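Long-range contacts in aminotransferase, class I (PDB 2O1B), which probably transfers amino groups between amino acids and 2-oxo acids, aspartate among them, using bound pyridoxal-5'-phosphate as cofactor: residues Ala124-Val129 against Ala148-Ala153; Tyr135-Asp140 against Lys183-Thr188; Pro165-Asp170 against Asn192-Thr197; Lys216-Phe221 against Val244-Tyr249. All coordinates share one frame; numbering follows the deposited sequence.

Contact 1 (Ala124-Val129 against Ala148-Ala153)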
# COMPACT_ATOMS: atom_id res chain seq x y z
N ALA A 124 0.72 -3.60 -9.13
CA ALA A 124 0.07 -4.84 -8.66
C ALA A 124 -0.53 -5.69 -9.78
O ALA A 124 -0.55 -6.93 -9.68
CB ALA A 124 -0.98 -4.52 -7.59
N VAL A 125 -0.98 -5.04 -10.86
CA VAL A 125 -1.73 -5.71 -11.93
C VAL A 125 -1.08 -7.01 -12.42
O VAL A 125 -1.77 -8.01 -12.53
CB VAL A 125 -2.07 -4.79 -13.16
CG1 VAL A 125 -2.74 -5.60 -14.25
CG2 VAL A 125 -3.00 -3.63 -12.76
N PRO A 126 0.23 -6.99 -12.76
CA PRO A 126 0.76 -8.26 -13.28
C PRO A 126 0.68 -9.41 -12.28
O PRO A 126 0.38 -10.55 -12.67
CB PRO A 126 2.21 -7.92 -13.60
CG PRO A 126 2.19 -6.41 -13.82
CD PRO A 126 1.26 -5.93 -12.78
N THR A 127 0.95 -9.14 -11.01
CA THR A 127 0.88 -10.16 -9.96
C THR A 127 -0.52 -10.79 -9.94
O THR A 127 -0.66 -12.01 -9.76
CB THR A 127 1.26 -9.59 -8.56
OG1 THR A 127 2.68 -9.45 -8.48
CG2 THR A 127 0.80 -10.49 -7.43
N CYS A 128 -1.52 -9.93 -10.16
CA CYS A 128 -2.93 -10.33 -10.16
C CYS A 128 -3.40 -11.05 -11.41
O CYS A 128 -4.35 -11.84 -11.33
CB CYS A 128 -3.81 -9.11 -9.96
SG CYS A 128 -3.50 -8.32 -8.40
N VAL A 129 -2.77 -10.80 -12.55
CA VAL A 129 -3.35 -11.14 -13.84
C VAL A 129 -2.53 -12.12 -14.68
O VAL A 129 -3.10 -12.95 -15.39
CB VAL A 129 -3.67 -9.84 -14.65
CG1 VAL A 129 -3.61 -10.08 -16.14
CG2 VAL A 129 -5.02 -9.29 -14.26
N ALA A 148 8.77 -2.70 -12.82
CA ALA A 148 8.86 -3.33 -11.51
C ALA A 148 7.72 -4.33 -11.28
O ALA A 148 7.97 -5.46 -10.82
CB ALA A 148 8.86 -2.27 -10.40
N GLY A 149 6.49 -3.91 -11.58
CA GLY A 149 5.31 -4.77 -11.48
C GLY A 149 5.45 -6.05 -12.28
O GLY A 149 5.23 -7.15 -11.76
N VAL A 150 5.83 -5.93 -13.55
CA VAL A 150 6.04 -7.11 -14.40
C VAL A 150 7.07 -8.06 -13.77
O VAL A 150 6.82 -9.27 -13.66
CB VAL A 150 6.46 -6.72 -15.84
CG1 VAL A 150 6.57 -7.95 -16.70
CG2 VAL A 150 5.45 -5.73 -16.45
N LEU A 151 8.20 -7.50 -13.33
CA LEU A 151 9.29 -8.30 -12.74
C LEU A 151 8.89 -8.92 -11.41
O LEU A 151 9.33 -10.02 -11.08
CB LEU A 151 10.57 -7.46 -12.56
CG LEU A 151 11.29 -6.97 -13.82
CD1 LEU A 151 12.50 -6.14 -13.46
CD2 LEU A 151 11.72 -8.16 -14.71
N LEU A 152 8.06 -8.21 -10.65
CA LEU A 152 7.58 -8.73 -9.37
C LEU A 152 6.66 -9.94 -9.56
O LEU A 152 6.48 -10.72 -8.64
CB LEU A 152 6.85 -7.65 -8.57
CG LEU A 152 7.77 -6.66 -7.83
CD1 LEU A 152 6.99 -5.41 -7.35
CD2 LEU A 152 8.50 -7.35 -6.68
N ALA A 153 6.09 -10.06 -10.76
CA ALA A 153 5.23 -11.18 -11.13
C ALA A 153 5.92 -12.22 -12.02
O ALA A 153 5.26 -13.08 -12.61
CB ALA A 153 3.98 -10.66 -11.83
O HOH W 1 3.13 -7.24 -10.02
O HOH W 2 4.38 -9.82 -6.13
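Two helices lying over one face of the large mixed sheet of this aminotransferase meet where Pro-126 and Thr-127 settle against Gly-149 and Ala-153. Their short axes approach to 7.3 Å at a crossing angle of -30°, a close pairing consistent with the small Gly-149 and Ala-153 at the interface. The pyrrolidine ring of Pro-126 lies directly on the backbone of the facing turn, with CB 3.6 Å from Gly-149 O and CG 3.7 Å from Val-150 N. One turn on, the methyl of Ala-153, the first residue past the end of the second helix, comes 3.7 Å from Pro-126 CB and 3.5 Å from Thr-127 N.

Water completes the seam. With OG1 of Thr-127 anti to its carbonyl carbon (chi1 -77°), the hydroxyl faces the gap between the helices and gives its proton to a water at 2.7 Å from OG1. That water in turn donates to Gly-149 O, while a second water donates to Thr-127 OG1 and, weakly, to Leu-152 O. Pro-126 also rests on Leu-184 and Tyr-186 of the sheet, and Thr-127 packs on Leu-152 of the second subunit. Such helices layered on a central sheet are typical of the large domain of fold-type I aminotransferases.

Contact 2 (Tyr135-Asp140 against Lys183-Thr188)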
# COMPACT_ATOMS: atom_id res chain seq x y z
N TYR A 135 4.44 -12.60 -21.35
CA TYR A 135 4.96 -11.36 -21.90
C TYR A 135 4.05 -10.19 -21.59
O TYR A 135 2.83 -10.33 -21.62
CB TYR A 135 5.10 -11.47 -23.41
CG TYR A 135 6.26 -12.30 -23.87
CD1 TYR A 135 6.64 -13.46 -23.19
CD2 TYR A 135 6.97 -11.94 -25.00
CE1 TYR A 135 7.71 -14.24 -23.64
CE2 TYR A 135 8.04 -12.71 -25.46
CZ TYR A 135 8.40 -13.85 -24.77
OH TYR A 135 9.47 -14.59 -25.23
N VAL A 136 4.65 -9.05 -21.25
CA VAL A 136 3.91 -7.82 -21.02
C VAL A 136 4.53 -6.72 -21.88
O VAL A 136 5.75 -6.49 -21.82
CB VAL A 136 3.94 -7.40 -19.52
CG1 VAL A 136 3.18 -6.11 -19.31
CG2 VAL A 136 3.37 -8.52 -18.63
N LEU A 137 3.70 -6.07 -22.69
CA LEU A 137 4.14 -4.96 -23.55
C LEU A 137 4.11 -3.64 -22.79
O LEU A 137 3.09 -3.29 -22.22
CB LEU A 137 3.28 -4.87 -24.81
CG LEU A 137 3.61 -5.96 -25.83
CD1 LEU A 137 2.54 -6.03 -26.90
CD2 LEU A 137 4.96 -5.65 -26.46
N LEU A 138 5.25 -2.94 -22.81
CA LEU A 138 5.45 -1.68 -22.11
C LEU A 138 5.80 -0.53 -23.07
O LEU A 138 6.75 -0.65 -23.86
CB LEU A 138 6.58 -1.85 -21.08
CG LEU A 138 6.25 -2.19 -19.61
CD1 LEU A 138 4.93 -2.90 -19.35
CD2 LEU A 138 7.37 -2.88 -18.88
N PRO A 139 5.07 0.61 -23.01
CA PRO A 139 5.33 1.71 -23.94
C PRO A 139 6.76 2.22 -23.85
O PRO A 139 7.27 2.48 -22.75
CB PRO A 139 4.36 2.81 -23.47
CG PRO A 139 3.32 2.12 -22.72
CD PRO A 139 3.97 0.92 -22.08
N ASP A 140 7.40 2.33 -25.01
CA ASP A 140 8.75 2.89 -25.13
C ASP A 140 8.70 4.01 -26.18
O ASP A 140 8.57 3.71 -27.37
CB ASP A 140 9.72 1.79 -25.57
CG ASP A 140 11.16 2.27 -25.64
OD1 ASP A 140 11.43 3.48 -25.44
OD2 ASP A 140 12.04 1.41 -25.89
N LYS A 183 0.22 -11.32 -22.61
CA LYS A 183 -0.95 -11.48 -21.77
C LYS A 183 -1.42 -10.15 -21.18
O LYS A 183 -2.55 -10.03 -20.74
CB LYS A 183 -0.67 -12.51 -20.69
CG LYS A 183 -0.12 -13.83 -21.28
CD LYS A 183 -1.13 -14.53 -22.18
CE LYS A 183 -0.58 -15.83 -22.77
NZ LYS A 183 -0.57 -16.94 -21.78
N LEU A 184 -0.54 -9.15 -21.20
CA LEU A 184 -0.85 -7.83 -20.68
C LEU A 184 -0.14 -6.74 -21.46
O LEU A 184 1.01 -6.91 -21.90
CB LEU A 184 -0.50 -7.75 -19.19
CG LEU A 184 -0.93 -6.52 -18.38
CD1 LEU A 184 -2.45 -6.42 -18.25
CD2 LEU A 184 -0.29 -6.59 -17.01
N ILE A 185 -0.83 -5.61 -21.63
CA ILE A 185 -0.32 -4.43 -22.31
C ILE A 185 -0.64 -3.17 -21.52
O ILE A 185 -1.80 -2.93 -21.18
CB ILE A 185 -0.92 -4.29 -23.73
CG1 ILE A 185 -0.62 -5.53 -24.56
CG2 ILE A 185 -0.39 -3.03 -24.42
CD1 ILE A 185 -1.20 -5.49 -25.94
N TYR A 186 0.37 -2.37 -21.22
CA TYR A 186 0.13 -1.05 -20.65
C TYR A 186 0.03 -0.02 -21.74
O TYR A 186 0.81 -0.03 -22.70
CB TYR A 186 1.24 -0.65 -19.68
CG TYR A 186 1.16 -1.35 -18.36
CD1 TYR A 186 1.49 -2.69 -18.24
CD2 TYR A 186 0.77 -0.66 -17.21
CE1 TYR A 186 1.42 -3.34 -17.01
CE2 TYR A 186 0.72 -1.30 -15.98
CZ TYR A 186 1.04 -2.63 -15.89
OH TYR A 186 0.99 -3.28 -14.66
N LEU A 187 -0.95 0.87 -21.60
CA LEU A 187 -1.08 2.01 -22.47
C LEU A 187 -1.23 3.23 -21.57
O LEU A 187 -1.72 3.11 -20.46
CB LEU A 187 -2.29 1.87 -23.40
CG LEU A 187 -2.19 0.75 -24.47
CD1 LEU A 187 -3.45 0.64 -25.29
CD2 LEU A 187 -0.97 0.96 -25.39
N THR A 188 -0.78 4.38 -22.06
CA THR A 188 -0.75 5.61 -21.28
C THR A 188 -0.99 6.79 -22.20
O THR A 188 -0.09 7.18 -22.95
CB THR A 188 0.63 5.80 -20.60
OG1 THR A 188 1.15 4.54 -20.15
CG2 THR A 188 0.54 6.78 -19.43
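Strands 135-140 and 183-187 run parallel, 9° apart in direction, and are laced by three backbone hydrogen bonds: Lys-183 N to Tyr-135 O at 3.0 Å, Leu-137 N to Leu-184 O at 2.9 Å, and Tyr-186 N to Leu-137 O at 3.0 Å. Leu-137 thus spends both its N-H and its carbonyl on this neighbour, straddling Ile-185.

On the sheet face covered by helix 118-129, Val-136 stands beside Leu-184, CG2 approaching Leu-184 CB. Its other methyl, CG1, is anti to the backbone N (chi1 179°), which carries it to the edge of the Tyr-186 ring, 4.0 Å from CD1. Leu-138 CD1 reaches the same CD1 atom of Tyr-186 at 3.6 Å, and the phenol OH is hydrogen-bonded to Leu-122 O of the helix. The opposite face carries Leu-137 and Ile-185, whose CD1 atoms meet side by side at 3.9 Å. Where the strands approach the cofactor, Thr-188 touches pyridoxal-5'-phosphate, and its OG1 is hydrogen-bonded to Tyr-146 OH.

Pro-139 interrupts the ladder, for it has no N-H to offer. Its ring lies against the next carbonyl instead, with CG 3.3 Å from Tyr-186 O. The consequence is a buried carbonyl oxygen that has no hydrogen-bonding partner in the model and meets carbon at the proline ring.

Contact 3 (Pro165-Asp170 against Asn192-Thr197)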
# COMPACT_ATOMS: atom_id res chain seq x y z
N PRO A 165 6.03 11.83 -34.49
CA PRO A 165 5.60 12.83 -33.54
C PRO A 165 4.46 12.40 -32.61
O PRO A 165 4.19 13.08 -31.62
CB PRO A 165 5.12 13.98 -34.43
CG PRO A 165 5.36 13.57 -35.83
CD PRO A 165 5.48 12.10 -35.83
N HIS A 166 3.79 11.30 -32.93
CA HIS A 166 2.50 11.03 -32.31
C HIS A 166 2.48 9.87 -31.31
O HIS A 166 1.55 9.76 -30.51
CB HIS A 166 1.41 10.90 -33.38
CG HIS A 166 1.23 12.14 -34.21
ND1 HIS A 166 0.72 13.31 -33.69
CD2 HIS A 166 1.50 12.40 -35.51
CE1 HIS A 166 0.68 14.23 -34.63
NE2 HIS A 166 1.14 13.70 -35.75
N TYR A 167 3.52 9.03 -31.34
CA TYR A 167 3.70 7.95 -30.35
C TYR A 167 2.46 7.08 -30.13
O TYR A 167 2.05 6.83 -28.98
CB TYR A 167 4.20 8.53 -29.02
CG TYR A 167 5.60 9.09 -29.08
CD1 TYR A 167 5.83 10.47 -29.13
CD2 TYR A 167 6.71 8.23 -29.12
CE1 TYR A 167 7.13 10.98 -29.19
CE2 TYR A 167 8.00 8.73 -29.17
CZ TYR A 167 8.21 10.10 -29.21
OH TYR A 167 9.49 10.58 -29.27
N LEU A 168 1.86 6.62 -31.23
CA LEU A 168 0.70 5.74 -31.16
C LEU A 168 1.15 4.30 -31.49
O LEU A 168 2.12 4.13 -32.25
CB LEU A 168 -0.37 6.21 -32.14
CG LEU A 168 -1.09 7.54 -31.89
CD1 LEU A 168 -2.19 7.74 -32.94
CD2 LEU A 168 -1.68 7.63 -30.46
N PRO A 169 0.47 3.28 -30.94
CA PRO A 169 0.93 1.92 -31.21
C PRO A 169 0.76 1.56 -32.67
O PRO A 169 -0.18 2.03 -33.33
CB PRO A 169 -0.00 1.05 -30.36
CG PRO A 169 -0.63 1.99 -29.37
CD PRO A 169 -0.72 3.29 -30.08
N ASP A 170 1.67 0.74 -33.19
CA ASP A 170 1.50 0.17 -34.51
C ASP A 170 1.54 -1.34 -34.37
O ASP A 170 2.62 -1.96 -34.37
CB ASP A 170 2.57 0.65 -35.50
CG ASP A 170 2.29 0.19 -36.93
OD1 ASP A 170 2.92 0.72 -37.87
OD2 ASP A 170 1.44 -0.70 -37.14
N ASN A 192 3.25 9.66 -20.50
CA ASN A 192 4.38 10.18 -19.75
C ASN A 192 5.56 9.32 -20.21
O ASN A 192 5.62 8.14 -19.87
CB ASN A 192 4.10 10.02 -18.25
CG ASN A 192 5.18 10.68 -17.37
OD1 ASN A 192 6.26 11.04 -17.84
ND2 ASN A 192 4.87 10.82 -16.08
N PRO A 193 6.56 9.93 -20.88
CA PRO A 193 6.94 11.35 -20.93
C PRO A 193 6.58 12.21 -22.15
O PRO A 193 6.85 13.43 -22.12
CB PRO A 193 8.45 11.24 -20.87
CG PRO A 193 8.72 9.99 -21.81
CD PRO A 193 7.50 9.10 -21.67
N THR A 194 6.01 11.62 -23.20
CA THR A 194 5.93 12.28 -24.52
C THR A 194 4.76 13.26 -24.68
O THR A 194 4.77 14.08 -25.59
CB THR A 194 5.87 11.27 -25.68
OG1 THR A 194 4.57 10.66 -25.70
CG2 THR A 194 6.95 10.19 -25.55
N GLY A 195 3.76 13.16 -23.80
CA GLY A 195 2.58 14.06 -23.84
C GLY A 195 1.57 13.74 -24.94
O GLY A 195 0.64 14.52 -25.20
N SER A 196 1.78 12.58 -25.59
CA SER A 196 0.96 12.11 -26.70
C SER A 196 -0.43 11.77 -26.19
O SER A 196 -0.57 11.29 -25.06
CB SER A 196 1.59 10.85 -27.29
OG SER A 196 2.96 11.05 -27.63
N THR A 197 -1.44 12.00 -27.02
CA THR A 197 -2.83 11.71 -26.67
C THR A 197 -3.41 10.63 -27.59
O THR A 197 -2.87 10.36 -28.66
CB THR A 197 -3.71 12.98 -26.75
OG1 THR A 197 -3.53 13.62 -28.02
CG2 THR A 197 -3.36 13.96 -25.61
O HOH W 3 2.75 13.21 -29.38
O HOH W 4 -0.37 11.45 -30.02
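Tyr-167, Ser-196 and Thr-194 carry this meeting of two loops. Thr-194 covers one face of the Tyr-167 ring: its CG2 methyl sits 3.6 Å from the ring centroid and only 8° off the ring normal, a CH-pi contact, with Thr-194 CB 3.5 Å from Tyr-167 CD1 at the rim. Ser-196 comes in at the edge of the same ring, near its plane, so that OG lies 3.1 Å from Tyr-167 CB.

The two small hydroxyls are tied to each other. Thr-194 OG1 lies between its backbone N and carbonyl carbon (chi1 73°), a placement that brings it to Ser-196 OG at 2.5 Å, a short hydrogen bond. Asn-191 OD1 is a further partner of the threonine hydroxyl, and a water 2.8 Å from Ser-196 OG donates to Pro-165 O, bridging the loops. A second water, 2.6 Å from His-166 O, donates both to that carbonyl and to Thr-197 O, at whose carbonyl Leu-168 CD2 also arrives.

Beyond the contact, the Tyr-167 hydroxyl is hydrogen-bonded to Trp-340 NE1, and the two rings meet steeply. Just upstream, Asn-192 binds cofactor O3 through ND2 and Arg-379 through OD1, and a cis peptide precedes Pro-193. Residues 191-195 spell the Asn-Asn-Pro-Thr-Gly sequence characteristic of the cofactor-binding loop in class I aminotransferases.

Contact 4 (Lys216-Phe221 against Val244-Tyr249). With PLP (pyridoxal-5'-phosphate), chain B.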
# COMPACT_ATOMS: atom_id res chain seq x y z
N LYS A 216 -4.93 -8.75 -22.10
CA LYS A 216 -5.70 -7.67 -21.48
C LYS A 216 -4.92 -6.35 -21.52
O LYS A 216 -3.70 -6.35 -21.64
CB LYS A 216 -6.08 -8.00 -20.04
CG LYS A 216 -6.52 -9.44 -19.80
CD LYS A 216 -5.46 -10.18 -19.00
CE LYS A 216 -5.46 -11.67 -19.28
NZ LYS A 216 -4.07 -12.16 -19.21
N ILE A 217 -5.64 -5.24 -21.37
CA ILE A 217 -5.03 -3.93 -21.43
C ILE A 217 -5.23 -3.21 -20.10
O ILE A 217 -6.32 -3.28 -19.50
CB ILE A 217 -5.63 -3.08 -22.58
CG1 ILE A 217 -5.33 -3.72 -23.94
CG2 ILE A 217 -5.14 -1.62 -22.53
CD1 ILE A 217 -6.15 -3.16 -25.09
N VAL A 218 -4.18 -2.53 -19.65
CA VAL A 218 -4.29 -1.61 -18.53
C VAL A 218 -4.00 -0.24 -19.10
O VAL A 218 -2.91 -0.00 -19.59
CB VAL A 218 -3.24 -1.89 -17.43
CG1 VAL A 218 -3.37 -0.86 -16.30
CG2 VAL A 218 -3.40 -3.28 -16.90
N HIS A 219 -4.98 0.65 -19.03
CA HIS A 219 -4.76 2.01 -19.48
C HIS A 219 -4.54 2.93 -18.28
O HIS A 219 -5.40 3.03 -17.41
CB HIS A 219 -5.90 2.52 -20.37
CG HIS A 219 -5.73 3.95 -20.81
ND1 HIS A 219 -4.59 4.40 -21.44
CD2 HIS A 219 -6.53 5.03 -20.66
CE1 HIS A 219 -4.70 5.69 -21.67
NE2 HIS A 219 -5.87 6.10 -21.21
N ASP A 220 -3.37 3.59 -18.25
CA ASP A 220 -2.95 4.49 -17.17
C ASP A 220 -3.38 5.92 -17.50
O ASP A 220 -2.75 6.60 -18.32
CB ASP A 220 -1.43 4.39 -17.01
CG ASP A 220 -0.87 5.19 -15.85
OD1 ASP A 220 0.36 5.03 -15.57
OD2 ASP A 220 -1.62 5.97 -15.20
N PHE A 221 -4.44 6.36 -16.85
CA PHE A 221 -5.14 7.61 -17.18
C PHE A 221 -4.81 8.73 -16.19
O PHE A 221 -5.63 9.63 -15.95
CB PHE A 221 -6.64 7.31 -17.15
CG PHE A 221 -7.48 8.14 -18.10
CD1 PHE A 221 -6.92 8.76 -19.21
CD2 PHE A 221 -8.85 8.27 -17.88
CE1 PHE A 221 -7.72 9.50 -20.08
CE2 PHE A 221 -9.65 9.01 -18.74
CZ PHE A 221 -9.08 9.63 -19.85
N VAL A 244 -11.86 -6.04 -22.56
CA VAL A 244 -10.42 -6.26 -22.68
C VAL A 244 -9.60 -5.50 -21.64
O VAL A 244 -8.47 -5.89 -21.35
CB VAL A 244 -9.87 -5.87 -24.07
CG1 VAL A 244 -10.57 -6.64 -25.18
CG2 VAL A 244 -9.99 -4.36 -24.29
N ALA A 245 -10.15 -4.42 -21.11
CA ALA A 245 -9.35 -3.44 -20.38
C ALA A 245 -9.89 -2.99 -19.02
O ALA A 245 -11.10 -3.04 -18.76
CB ALA A 245 -9.11 -2.21 -21.25
N ILE A 246 -8.96 -2.53 -18.18
CA ILE A 246 -9.29 -1.67 -17.05
C ILE A 246 -8.61 -0.34 -17.28
O ILE A 246 -7.62 -0.25 -18.00
CB ILE A 246 -8.81 -2.23 -15.67
CG1 ILE A 246 -7.31 -2.54 -15.69
CG2 ILE A 246 -9.65 -3.44 -15.27
CD1 ILE A 246 -6.72 -2.86 -14.29
N GLU A 247 -9.17 0.70 -16.67
CA GLU A 247 -8.57 2.02 -16.71
C GLU A 247 -8.27 2.45 -15.28
O GLU A 247 -9.09 2.27 -14.39
CB GLU A 247 -9.53 2.99 -17.34
CG GLU A 247 -8.93 4.32 -17.67
CD GLU A 247 -9.73 4.99 -18.72
OE1 GLU A 247 -10.83 5.50 -18.40
OE2 GLU A 247 -9.26 4.97 -19.88
N ILE A 248 -7.10 3.04 -15.09
CA ILE A 248 -6.69 3.49 -13.75
C ILE A 248 -6.62 5.02 -13.74
O ILE A 248 -6.01 5.65 -14.60
CB ILE A 248 -5.38 2.80 -13.32
CG1 ILE A 248 -5.70 1.35 -12.92
CG2 ILE A 248 -4.72 3.56 -12.17
CD1 ILE A 248 -4.52 0.50 -12.60
N TYR A 249 -7.30 5.61 -12.77
CA TYR A 249 -7.47 7.05 -12.68
C TYR A 249 -6.92 7.53 -11.35
O TYR A 249 -7.19 6.91 -10.32
CB TYR A 249 -8.95 7.41 -12.79
CG TYR A 249 -9.21 8.89 -12.98
CD1 TYR A 249 -9.30 9.44 -14.27
CD2 TYR A 249 -9.34 9.75 -11.88
CE1 TYR A 249 -9.50 10.82 -14.46
CE2 TYR A 249 -9.56 11.12 -12.06
CZ TYR A 249 -9.62 11.65 -13.35
OH TYR A 249 -9.82 13.00 -13.52
N1 PLP B . 1.17 6.88 -14.05
C2 PLP B . 1.62 8.04 -14.67
C2A PLP B . 1.70 8.09 -16.17
C3 PLP B . 1.96 9.13 -13.87
O3 PLP B . 2.42 10.29 -14.43
C4 PLP B . 1.85 9.05 -12.48
C4A PLP B . 1.69 10.33 -11.72
C5 PLP B . 1.41 7.87 -11.87
C6 PLP B . 1.07 6.78 -12.67
C5A PLP B . 1.30 7.75 -10.36
O4P PLP B . 0.20 8.46 -9.82
P PLP B . -0.19 8.32 -8.26
O1P PLP B . 0.18 9.60 -7.53
O2P PLP B . 0.57 7.14 -7.71
O3P PLP B . -1.68 8.10 -8.20
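The beta-alpha-beta unit formed by strand 216-220, helix 241-244 and strand 245-250 sets Ile-217, His-219 and Phe-221 beside Ala-245, Glu-247 and Tyr-249, and the C-terminal end of strand 216-220 leads, through Asp-220, into the cofactor pocket of this fold-type I enzyme. Five backbone hydrogen bonds zip the parallel strands together. His-219 takes part in two, its N donating to Ile-246 O at 3.0 Å in an almost straight bond (177°) and its O accepting from Ile-248 N. Phe-221 N, reaching Ile-248 O at 2.8 Å, closes the ladder.

One face of the pair is apolar where Val-218 CG1 meets Ile-248 CD1 at 4.1 Å and Val-218 CG2 meets Ile-246 CG1; helices 118-129 and 269-282 cover it. On the other face Ile-217 CB and Ala-245 CB touch, followed by the carboxylate of Glu-247. This group lies over the Phe-221 ring, the planes 27° apart, with OE2 3.9 Å above the ring and offset toward its rim. Three hydrogen bonds grip the buried carboxylate: Tyr-98 OH and Ser-234 OG at OE1, and Ile-235 N at OE2. Phe-221 CD2 then arrives at the edge of the Tyr-249 ring, 3.8 Å from CD1.

Asp-220 projects from the Val-218 face, its CG anti to the backbone N (chi1 -176°). Its OD1, hydrogen-bonded to Tyr-146 OH, lies 2.5 Å from N1 of the pyridoxal ring.

In the fold
Read from the N terminus, crossing and serial closures together tie a layered domain. Contact 1 joins the helices that precede and follow strand 135-140 in the chain, closing a helix-strand-helix loop. Contact 2 opens within that loop and closes beyond it, so the two cross; Val-150 and Pro-126 rest on its strands. Contact 3 crosses contact 2 in turn, linking the loops that follow strands 156-161 and 182-187, and meets it where Pro-169 touches Leu-187. Contact 4 comes last, in series with all three, yet its strand 216-220 adjoins 182-187 in the sheet. Helix 118-129 spans contacts 1, 2 and 4, while Thr-188, Asn-192 and Asp-220 bring contacts 2, 3 and 4 together at the cofactor.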